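Long-range contacts in DNA mismatch repair protein MutL (Aquifex aeolicus VF5, PDB 6LZJ), which probably binds and hydrolyses ATP through a GHKL-type ATPase domain to couple mismatch recognition to the later steps of DNA mismatch repair: residues 28-33 and 52-57; 204-209 and 258-263; 96-101 and 144-149; 37-42 and 158-163. All blocks are in the same frame, centred on the assembly; numbering follows the deposited sequence.

Interactions 1, 3 and 4 belong to the GHKL-type ATPase part of the chain, and interaction 2 to the S5-like domain that follows it. Interaction 1 forms part of the nucleotide pocket: A30 and I56 touch the adenine of the ATP analogue, and the A30 side chain lies about 9 Å from the magnesium ion. Its segment 28-33 closely precedes segment 37-42 of interaction 4. Interactions 3 and 4 reach the same eight-stranded sheet, with centres 17 Å apart; 3 is nested inside the chain loop that 4 closes, and its S97 side chain is about 11 Å from the nucleotide. Interaction 2 is remote, its centre 31 Å from that of interaction 1.

Interaction 1. Residues 28-33 and 52-57; sequences LDAKAT and NGTGIH. With ACP (phosphomethylphosphonic acid adenylate ester), chain C.
A30 and G53 meet where two signature motifs of the GHKL (Bergerat-fold) ATPases come together: the end of the helix carrying N26, and the DxGxG loop that begins at D51. The helix closes in a Schellman motif with K31 (positive phi) as C-prime residue, turning the A30 carbonyl toward the loop. T54 N donates to A30 O at 3.2 Å in the carbonyl plane, N-H...O angle 154°. G53 CA passes 3.3 Å from A30 O, where a side chain would clash. N52 grips T33 through both ends of its amide: OD1 accepts T33 N at 2.9 Å in a bent bond (130°), while ND2 makes a straighter one to T33 OG1, also at 2.9 Å and somewhat out of the amide plane. CG of N52 sits between its backbone N and carbonyl carbon (chi1 67°), folding the amide back over A32; OD1 takes a second N-H, from K34. Alanine here would remove the amide and probably leave T33 N, T33 OG1 and the K34 N-H without these partners, freeing this turn to shift. On the pocket side A30 CB approaches the adenine N1/C2 rim from one side of its plane, 3.2 Å from N1, and I56 CG1 lies over the other, 3.5 Å from N3. D51 and N26, from the same motifs, hydrogen-bond the nucleotide; the T54-A30 and N52-T33 bonds tie those motifs together beside it.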
# COMPACT_ATOMS: atom_id res chain seq x y z
N LEU A 28 4.59 -2.23 -7.06
CA LEU A 28 3.86 -3.40 -7.53
C LEU A 28 3.73 -3.37 -9.05
O LEU A 28 3.80 -4.41 -9.70
CB LEU A 28 2.47 -3.41 -6.87
CG LEU A 28 2.55 -3.49 -5.33
CD1 LEU A 28 1.12 -3.27 -4.79
CD2 LEU A 28 3.05 -4.85 -4.92
N ASP A 29 3.62 -2.17 -9.62
CA ASP A 29 3.63 -2.02 -11.08
C ASP A 29 4.92 -2.57 -11.68
O ASP A 29 4.93 -3.03 -12.81
CB ASP A 29 3.51 -0.55 -11.49
CG ASP A 29 2.10 0.02 -11.30
OD1 ASP A 29 1.12 -0.74 -11.08
OD2 ASP A 29 2.02 1.27 -11.34
N ALA A 30 6.01 -2.48 -10.93
CA ALA A 30 7.32 -2.93 -11.37
C ALA A 30 7.60 -4.39 -11.00
O ALA A 30 8.77 -4.80 -10.99
CB ALA A 30 8.39 -2.03 -10.79
N LYS A 31 6.57 -5.14 -10.59
CA LYS A 31 6.64 -6.57 -10.35
C LYS A 31 7.51 -6.92 -9.16
O LYS A 31 8.14 -7.99 -9.11
CB LYS A 31 7.13 -7.32 -11.60
CG LYS A 31 6.18 -7.21 -12.77
CD LYS A 31 6.84 -7.77 -14.03
CE LYS A 31 6.73 -9.28 -14.09
NZ LYS A 31 5.33 -9.73 -14.32
N ALA A 32 7.58 -6.00 -8.20
CA ALA A 32 8.26 -6.31 -6.96
C ALA A 32 7.60 -7.49 -6.25
O ALA A 32 6.37 -7.65 -6.30
CB ALA A 32 8.27 -5.07 -6.06
N THR A 33 8.41 -8.38 -5.70
CA THR A 33 7.92 -9.42 -4.79
C THR A 33 8.22 -9.11 -3.34
O THR A 33 7.80 -9.85 -2.44
CB THR A 33 8.51 -10.79 -5.14
OG1 THR A 33 9.93 -10.73 -5.11
CG2 THR A 33 8.07 -11.20 -6.54
N ASN A 52 12.23 -4.73 -4.76
CA ASN A 52 13.08 -5.60 -5.56
C ASN A 52 12.57 -5.79 -6.98
O ASN A 52 12.78 -6.86 -7.55
CB ASN A 52 13.33 -6.93 -4.86
CG ASN A 52 12.09 -7.75 -4.75
OD1 ASN A 52 10.99 -7.25 -4.98
ND2 ASN A 52 12.24 -9.03 -4.42
N GLY A 53 11.75 -4.88 -7.51
CA GLY A 53 11.31 -4.98 -8.89
C GLY A 53 12.39 -4.69 -9.92
O GLY A 53 13.58 -4.57 -9.58
N THR A 54 11.99 -4.54 -11.18
CA THR A 54 12.94 -4.53 -12.29
C THR A 54 13.78 -3.27 -12.37
O THR A 54 14.71 -3.23 -13.20
CB THR A 54 12.19 -4.74 -13.61
OG1 THR A 54 11.02 -3.90 -13.65
CG2 THR A 54 11.76 -6.18 -13.73
N GLY A 55 13.49 -2.26 -11.58
CA GLY A 55 14.23 -1.02 -11.60
C GLY A 55 13.97 -0.15 -12.82
O GLY A 55 13.12 -0.41 -13.68
N ILE A 56 14.74 0.93 -12.87
CA ILE A 56 14.66 1.94 -13.91
C ILE A 56 16.03 2.03 -14.55
O ILE A 56 17.03 2.10 -13.83
CB ILE A 56 14.22 3.30 -13.33
CG1 ILE A 56 12.94 3.15 -12.50
CG2 ILE A 56 13.97 4.32 -14.43
CD1 ILE A 56 12.73 4.26 -11.46
N HIS A 57 16.08 2.02 -15.89
CA HIS A 57 17.35 2.14 -16.59
C HIS A 57 17.99 3.49 -16.28
O HIS A 57 17.27 4.48 -16.09
CB HIS A 57 17.16 1.99 -18.11
CG HIS A 57 18.44 1.96 -18.88
ND1 HIS A 57 19.22 3.08 -19.09
CD2 HIS A 57 19.10 0.93 -19.47
CE1 HIS A 57 20.28 2.75 -19.80
NE2 HIS A 57 20.24 1.45 -20.03
PG ACP C . 0.40 7.03 -12.10
O1G ACP C . 1.30 6.80 -10.94
O2G ACP C . -0.11 8.56 -12.11
O3G ACP C . -0.82 5.96 -12.19
PB ACP C . 3.02 6.36 -13.30
O1B ACP C . 3.15 5.20 -12.41
O2B ACP C . 3.45 5.93 -14.79
C3B ACP C . 1.32 6.82 -13.63
PA ACP C . 4.86 7.80 -11.70
O1A ACP C . 4.18 7.13 -10.51
O2A ACP C . 5.19 9.25 -11.57
O3A ACP C . 3.85 7.68 -12.97
O5' ACP C . 6.12 6.91 -12.13
C5' ACP C . 6.67 7.29 -13.38
C4' ACP C . 7.42 6.12 -13.98
O4' ACP C . 8.54 5.81 -13.15
C3' ACP C . 6.64 4.83 -14.05
O3' ACP C . 5.84 4.76 -15.24
C2' ACP C . 7.71 3.79 -14.05
O2' ACP C . 8.20 3.66 -15.41
C1' ACP C . 8.85 4.44 -13.27
N9 ACP C . 8.88 3.94 -11.88
C8 ACP C . 8.55 4.66 -10.80
N7 ACP C . 8.72 3.94 -9.68
C5 ACP C . 9.21 2.76 -10.05
C6 ACP C . 9.66 1.54 -9.36
N6 ACP C . 9.57 1.46 -7.99
N1 ACP C . 10.11 0.53 -10.10
C2 ACP C . 10.22 0.61 -11.45
N3 ACP C . 9.82 1.67 -12.17
C4 ACP C . 9.34 2.77 -11.51

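Interaction 2. Residues 204-209 and 258-263; sequences FQTKTE and KTLVVL
T208 and L260 have the nearest CA atoms of the two segments, 8.4 Å apart, so segment 204-209, the last residue of helix 196-204 and the loop after it, meets strand 260-263 through side chains, not paired backbones. The chain leaves the helix at Q205, whose positive phi turns it toward strand 209-213. L260 is the residue on which the others converge. Its CG stands anti to the backbone N (chi1 167°), which carries CG toward segment 204-209: CD1 sits over one face of the F204 ring in a CH-pi contact, 4.0 Å from the centroid and 9° off the normal, while CD2 reaches F204 CB at 3.7 Å and T206 CG2 at 3.8 Å. T208 CG2 adds a looser touch on CD2. V262 CG2 approaches F204 CE2 obliquely at 3.8 Å, and Y234 meets the F204 ring edge-to-face. An alanine in place of F204 is likely to open a gap beside L260 CD1 and V262 CG2 and to deprive Y234 of its aromatic mate. T206 turns its hydroxyl to S225 OG and its methyl to L260, a suitable partner for each. Dispersion between methyls and one ring fastens the helix end to the sheet of the S5-like domain.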
# COMPACT_ATOMS: atom_id res chain seq x y z
N PHE A 204 -5.13 -10.12 10.09
CA PHE A 204 -6.15 -9.87 11.10
C PHE A 204 -5.96 -10.68 12.37
O PHE A 204 -6.75 -10.55 13.32
CB PHE A 204 -7.52 -10.12 10.47
CG PHE A 204 -7.86 -9.08 9.46
CD1 PHE A 204 -8.11 -7.78 9.87
CD2 PHE A 204 -7.84 -9.37 8.11
CE1 PHE A 204 -8.38 -6.79 8.95
CE2 PHE A 204 -8.10 -8.38 7.17
CZ PHE A 204 -8.37 -7.08 7.59
N GLN A 205 -4.90 -11.51 12.41
CA GLN A 205 -4.51 -12.29 13.58
C GLN A 205 -5.66 -13.15 14.08
O GLN A 205 -6.00 -13.17 15.27
CB GLN A 205 -3.97 -11.38 14.68
CG GLN A 205 -2.64 -10.74 14.31
CD GLN A 205 -1.69 -10.65 15.48
OE1 GLN A 205 -1.57 -9.61 16.12
NE2 GLN A 205 -1.00 -11.76 15.78
N THR A 206 -6.29 -13.87 13.16
CA THR A 206 -7.45 -14.67 13.55
C THR A 206 -7.68 -15.75 12.51
O THR A 206 -7.28 -15.61 11.35
CB THR A 206 -8.67 -13.76 13.73
OG1 THR A 206 -9.72 -14.48 14.38
CG2 THR A 206 -9.16 -13.25 12.37
N LYS A 207 -8.36 -16.81 12.92
CA LYS A 207 -8.74 -17.87 12.00
C LYS A 207 -10.02 -17.46 11.29
O LYS A 207 -10.89 -16.83 11.87
CB LYS A 207 -8.93 -19.19 12.76
CG LYS A 207 -7.67 -19.63 13.50
CD LYS A 207 -7.95 -20.73 14.54
CE LYS A 207 -8.96 -21.75 14.05
NZ LYS A 207 -8.50 -22.47 12.83
N THR A 208 -10.11 -17.78 10.00
CA THR A 208 -11.28 -17.41 9.21
C THR A 208 -11.85 -18.66 8.57
O THR A 208 -11.16 -19.65 8.40
CB THR A 208 -10.99 -16.37 8.09
OG1 THR A 208 -10.17 -16.94 7.08
CG2 THR A 208 -10.34 -15.06 8.62
N GLU A 209 -13.15 -18.59 8.24
CA GLU A 209 -13.77 -19.55 7.34
C GLU A 209 -13.89 -18.91 5.97
O GLU A 209 -14.27 -17.73 5.86
CB GLU A 209 -15.16 -19.96 7.84
CG GLU A 209 -15.83 -20.97 6.93
CD GLU A 209 -17.15 -21.52 7.48
OE1 GLU A 209 -17.64 -21.04 8.53
OE2 GLU A 209 -17.69 -22.42 6.84
N LYS A 258 -20.25 -8.95 15.99
CA LYS A 258 -18.92 -8.39 15.83
C LYS A 258 -18.10 -9.32 14.94
O LYS A 258 -17.34 -10.16 15.43
CB LYS A 258 -18.24 -8.20 17.19
CG LYS A 258 -19.15 -7.59 18.25
CD LYS A 258 -18.56 -7.70 19.65
CE LYS A 258 -17.69 -6.50 20.00
NZ LYS A 258 -16.99 -6.67 21.30
N THR A 259 -18.25 -9.19 13.63
CA THR A 259 -17.67 -10.14 12.70
C THR A 259 -16.64 -9.46 11.81
O THR A 259 -16.86 -8.34 11.34
CB THR A 259 -18.76 -10.78 11.83
OG1 THR A 259 -19.68 -11.46 12.69
CG2 THR A 259 -18.16 -11.79 10.85
N LEU A 260 -15.51 -10.14 11.61
CA LEU A 260 -14.58 -9.78 10.54
C LEU A 260 -15.12 -10.34 9.23
O LEU A 260 -15.42 -11.53 9.15
CB LEU A 260 -13.20 -10.38 10.81
CG LEU A 260 -12.27 -10.31 9.60
CD1 LEU A 260 -11.92 -8.87 9.33
CD2 LEU A 260 -11.02 -11.15 9.85
N VAL A 261 -15.29 -9.49 8.21
CA VAL A 261 -15.67 -9.95 6.88
C VAL A 261 -14.72 -9.34 5.89
O VAL A 261 -14.55 -8.12 5.86
CB VAL A 261 -17.13 -9.58 6.53
CG1 VAL A 261 -17.47 -10.07 5.13
CG2 VAL A 261 -18.06 -10.21 7.52
N VAL A 262 -14.05 -10.18 5.10
CA VAL A 262 -13.16 -9.70 4.08
C VAL A 262 -13.71 -10.29 2.81
O VAL A 262 -13.65 -11.50 2.60
CB VAL A 262 -11.69 -10.13 4.31
CG1 VAL A 262 -10.75 -9.42 3.33
CG2 VAL A 262 -11.28 -9.75 5.72
N LEU A 263 -14.19 -9.42 1.94
CA LEU A 263 -14.96 -9.82 0.78
C LEU A 263 -14.19 -9.44 -0.47
O LEU A 263 -13.93 -8.26 -0.71
CB LEU A 263 -16.34 -9.16 0.79
CG LEU A 263 -17.13 -9.21 -0.53
CD1 LEU A 263 -17.50 -10.66 -0.91
CD2 LEU A 263 -18.36 -8.32 -0.48

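Interaction 3. Residues 96-101 and 144-149; sequences SSVSKF and FNLPVR
V98 and S99 run past N145 and F144 with CA atoms 6.4 and 6.5 Å apart, a type I turn (S96 to S99) bringing the chain from helix 91-96 into strand 100-106. K100 stands over the F144 ring: a bend at chi4 (47°) places NZ 3.8 Å from the ring centroid and 15° off its normal, a cation-pi contact displaced toward the CE2 and CD2 rim. N145 CB lies over the opposite face, so the ring is held between the lysine and its own neighbour. S99 meets the ring at its edge, with S99 C 3.7 Å from F144 CE1. N145 has its CG between backbone N and carbonyl carbon (chi1 55°), which directs the amide at the turn; ND2 gives S97 O a weak, bent hydrogen bond of 3.0 Å, and OD1 rests 3.5 Å from V98 CA. V98 CG1 and L146 CD1 complete the contact as an apolar pair 4.0 Å apart, next to helix 147-151, of which L146 is the N-cap. K100 NZ also has a long, weak ion pair with E119, and the ring face probably helps stabilise its charge; the cation-pi contact is thus probably the main polar element here, beside one weak hydrogen bond.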
# COMPACT_ATOMS: atom_id res chain seq x y z
N SER A 96 7.99 14.88 -5.62
CA SER A 96 9.29 15.56 -5.53
C SER A 96 9.15 17.08 -5.41
O SER A 96 10.06 17.75 -4.89
CB SER A 96 10.17 15.22 -6.75
OG SER A 96 9.65 15.73 -7.99
N SER A 97 8.01 17.61 -5.81
CA SER A 97 7.82 19.05 -5.79
C SER A 97 7.58 19.56 -4.37
O SER A 97 7.67 20.77 -4.14
CB SER A 97 6.62 19.43 -6.67
OG SER A 97 6.78 19.06 -8.02
N VAL A 98 7.09 18.71 -3.48
CA VAL A 98 6.78 19.08 -2.10
C VAL A 98 7.71 18.42 -1.08
O VAL A 98 7.26 18.15 0.02
CB VAL A 98 5.29 18.86 -1.74
CG1 VAL A 98 4.40 19.77 -2.60
CG2 VAL A 98 4.91 17.36 -1.92
N SER A 99 8.89 17.92 -1.47
CA SER A 99 9.76 17.28 -0.51
C SER A 99 11.22 17.43 -0.91
O SER A 99 11.57 17.93 -1.99
CB SER A 99 9.46 15.79 -0.38
OG SER A 99 9.61 15.18 -1.64
N LYS A 100 12.05 16.96 -0.01
CA LYS A 100 13.46 16.66 -0.27
C LYS A 100 13.51 15.18 -0.67
O LYS A 100 13.32 14.29 0.17
CB LYS A 100 14.32 16.92 0.96
CG LYS A 100 14.40 18.39 1.41
CD LYS A 100 14.69 18.46 2.89
CE LYS A 100 15.45 19.72 3.24
NZ LYS A 100 14.85 20.92 2.60
N PHE A 101 13.79 14.93 -1.93
CA PHE A 101 13.40 13.70 -2.60
C PHE A 101 14.64 13.01 -3.16
O PHE A 101 15.39 13.62 -3.94
CB PHE A 101 12.41 14.06 -3.74
CG PHE A 101 11.99 12.88 -4.63
CD1 PHE A 101 12.75 12.51 -5.73
CD2 PHE A 101 10.77 12.23 -4.39
CE1 PHE A 101 12.35 11.44 -6.53
CE2 PHE A 101 10.35 11.18 -5.21
CZ PHE A 101 11.13 10.79 -6.28
N PHE A 144 7.86 20.78 3.37
CA PHE A 144 8.73 21.79 3.99
C PHE A 144 8.57 23.16 3.33
O PHE A 144 8.77 24.19 4.00
CB PHE A 144 10.21 21.36 3.93
CG PHE A 144 10.84 21.59 2.60
CD1 PHE A 144 10.69 20.66 1.58
CD2 PHE A 144 11.60 22.73 2.35
CE1 PHE A 144 11.25 20.89 0.33
CE2 PHE A 144 12.16 22.94 1.10
CZ PHE A 144 11.99 22.02 0.10
N ASN A 145 8.22 23.20 2.04
CA ASN A 145 8.04 24.39 1.23
C ASN A 145 6.65 24.99 1.38
O ASN A 145 6.35 26.00 0.73
CB ASN A 145 8.32 24.07 -0.26
CG ASN A 145 7.45 22.88 -0.82
OD1 ASN A 145 7.16 21.91 -0.10
ND2 ASN A 145 7.14 22.93 -2.12
N LEU A 146 5.80 24.36 2.20
CA LEU A 146 4.38 24.73 2.34
C LEU A 146 4.06 24.68 3.82
O LEU A 146 3.45 23.73 4.32
CB LEU A 146 3.47 23.80 1.53
CG LEU A 146 3.77 23.81 0.03
CD1 LEU A 146 2.83 22.86 -0.70
CD2 LEU A 146 3.55 25.21 -0.37
N PRO A 147 4.51 25.68 4.56
CA PRO A 147 4.51 25.59 6.03
C PRO A 147 3.13 25.44 6.61
O PRO A 147 2.95 24.70 7.58
CB PRO A 147 5.16 26.90 6.46
CG PRO A 147 5.96 27.34 5.26
CD PRO A 147 5.15 26.91 4.07
N VAL A 148 2.14 26.14 6.06
CA VAL A 148 0.78 25.97 6.57
C VAL A 148 0.32 24.54 6.35
O VAL A 148 -0.21 23.89 7.26
CB VAL A 148 -0.17 26.99 5.92
CG1 VAL A 148 -1.60 26.71 6.40
CG2 VAL A 148 0.25 28.39 6.27
N ARG A 149 0.56 24.00 5.16
CA ARG A 149 0.12 22.64 4.93
C ARG A 149 0.83 21.65 5.85
O ARG A 149 0.21 20.69 6.33
CB ARG A 149 0.30 22.26 3.46
CG ARG A 149 -0.01 20.80 3.20
CD ARG A 149 -0.31 20.52 1.74
NE ARG A 149 -1.57 21.14 1.34
CZ ARG A 149 -2.26 20.76 0.29
NH1 ARG A 149 -1.81 19.75 -0.45
NH2 ARG A 149 -3.39 21.38 -0.03

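Interaction 4. Residues 37-42 and 158-163; sequences VEIVKG and TERRKV
I39 and V163 make the apolar part of the contact, meeting tip to tip with I39 CD1 4.0 Å from V163 CB. The same CD1 methyl settles against the helix backbone at R160, 4.0 Å from R160 CA, and beside R160 CG at 4.1 Å. The extended end of I39 (chi2 169°) carries this methyl out from the strand against R160 and V163, three residues apart on the helix. Close backbone-to-side-chain packing follows at G42: G42 O lies 3.4 Å from E159 CB, buried and without a polar partner. A side chain on G42 would press on E159 CB, and the positive phi of G42 also favours glycine. The charged part is arranged through a third residue. R160 NH2 stays 4.1 Å from G42 N without bonding to it; instead both are tied to OE2 of E184, the arginine by a salt bridge and the glycine by a hydrogen bond. R160 NH1 pairs with D157, so two carboxylates fix the guanidinium. V37, farther along the strand, packs on V20 and V24 of helix 16-29 and on I167 of helix 156-173. Helices laid over one face of a mixed sheet in this way are typical of the alpha/beta sandwich of GHKL ATPases.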
# COMPACT_ATOMS: atom_id res chain seq x y z
N VAL A 37 8.62 -0.68 3.53
CA VAL A 37 8.24 0.70 3.78
C VAL A 37 8.75 1.12 5.14
O VAL A 37 8.69 0.34 6.10
CB VAL A 37 6.71 0.87 3.75
CG1 VAL A 37 6.37 2.30 4.00
CG2 VAL A 37 6.21 0.44 2.42
N GLU A 38 9.29 2.33 5.22
CA GLU A 38 9.77 2.87 6.49
C GLU A 38 9.22 4.27 6.66
O GLU A 38 9.28 5.07 5.72
CB GLU A 38 11.30 2.92 6.56
CG GLU A 38 11.68 3.60 7.84
CD GLU A 38 13.18 3.62 8.09
OE1 GLU A 38 13.95 3.17 7.21
OE2 GLU A 38 13.57 4.09 9.19
N ILE A 39 8.69 4.60 7.84
CA ILE A 39 8.22 5.96 8.06
C ILE A 39 8.82 6.44 9.37
O ILE A 39 9.00 5.64 10.29
CB ILE A 39 6.68 6.12 8.07
CG1 ILE A 39 6.01 5.23 9.10
CG2 ILE A 39 6.13 5.78 6.69
CD1 ILE A 39 4.51 5.60 9.29
N VAL A 40 9.17 7.72 9.39
CA VAL A 40 9.66 8.40 10.57
C VAL A 40 8.79 9.62 10.81
O VAL A 40 8.52 10.39 9.89
CB VAL A 40 11.14 8.79 10.39
CG1 VAL A 40 11.68 9.44 11.66
CG2 VAL A 40 11.98 7.54 10.11
N LYS A 41 8.41 9.83 12.07
CA LYS A 41 7.52 10.92 12.45
C LYS A 41 6.24 10.87 11.62
O LYS A 41 5.79 11.86 11.04
CB LYS A 41 8.23 12.28 12.33
CG LYS A 41 7.53 13.44 13.06
CD LYS A 41 8.19 14.82 12.90
CE LYS A 41 7.25 15.91 13.39
NZ LYS A 41 7.85 17.27 13.45
N GLY A 42 5.68 9.66 11.52
CA GLY A 42 4.46 9.38 10.79
C GLY A 42 4.59 9.54 9.29
O GLY A 42 3.57 9.56 8.58
N THR A 158 -1.63 9.53 14.27
CA THR A 158 -2.73 9.38 13.33
C THR A 158 -2.22 9.01 11.94
O THR A 158 -2.82 8.17 11.25
CB THR A 158 -3.56 10.66 13.24
OG1 THR A 158 -4.16 10.92 14.51
CG2 THR A 158 -4.65 10.52 12.19
N GLU A 159 -1.15 9.67 11.51
CA GLU A 159 -0.61 9.41 10.18
C GLU A 159 -0.06 8.01 10.11
O GLU A 159 -0.13 7.36 9.06
CB GLU A 159 0.49 10.41 9.86
CG GLU A 159 0.01 11.65 9.19
CD GLU A 159 -0.81 11.35 7.94
OE1 GLU A 159 -1.85 11.97 7.81
OE2 GLU A 159 -0.42 10.50 7.10
N ARG A 160 0.51 7.55 11.22
CA ARG A 160 1.07 6.21 11.32
C ARG A 160 0.00 5.15 11.07
O ARG A 160 0.21 4.23 10.28
CB ARG A 160 1.69 6.03 12.70
CG ARG A 160 2.55 4.80 12.84
CD ARG A 160 3.48 4.91 14.05
NE ARG A 160 4.14 6.21 14.18
CZ ARG A 160 3.93 7.06 15.18
NH1 ARG A 160 3.07 6.75 16.14
NH2 ARG A 160 4.57 8.22 15.22
N ARG A 161 -1.16 5.29 11.71
CA ARG A 161 -2.23 4.31 11.51
C ARG A 161 -2.73 4.29 10.06
O ARG A 161 -3.01 3.22 9.50
CB ARG A 161 -3.39 4.59 12.47
CG ARG A 161 -3.07 4.25 13.93
CD ARG A 161 -4.30 4.37 14.84
NE ARG A 161 -4.68 5.75 15.14
CZ ARG A 161 -5.66 6.42 14.52
NH1 ARG A 161 -6.38 5.83 13.58
NH2 ARG A 161 -5.91 7.67 14.86
N LYS A 162 -2.85 5.47 9.44
CA LYS A 162 -3.31 5.52 8.05
C LYS A 162 -2.37 4.73 7.15
O LYS A 162 -2.84 3.98 6.28
CB LYS A 162 -3.39 6.96 7.56
CG LYS A 162 -4.53 7.68 8.25
CD LYS A 162 -4.32 9.18 8.26
CE LYS A 162 -4.30 9.76 6.85
NZ LYS A 162 -4.04 11.25 6.89
N VAL A 163 -1.06 4.85 7.40
CA VAL A 163 -0.06 4.12 6.63
C VAL A 163 -0.17 2.64 6.92
O VAL A 163 -0.10 1.82 6.00
CB VAL A 163 1.37 4.64 6.92
CG1 VAL A 163 2.42 3.72 6.32
CG2 VAL A 163 1.57 6.00 6.32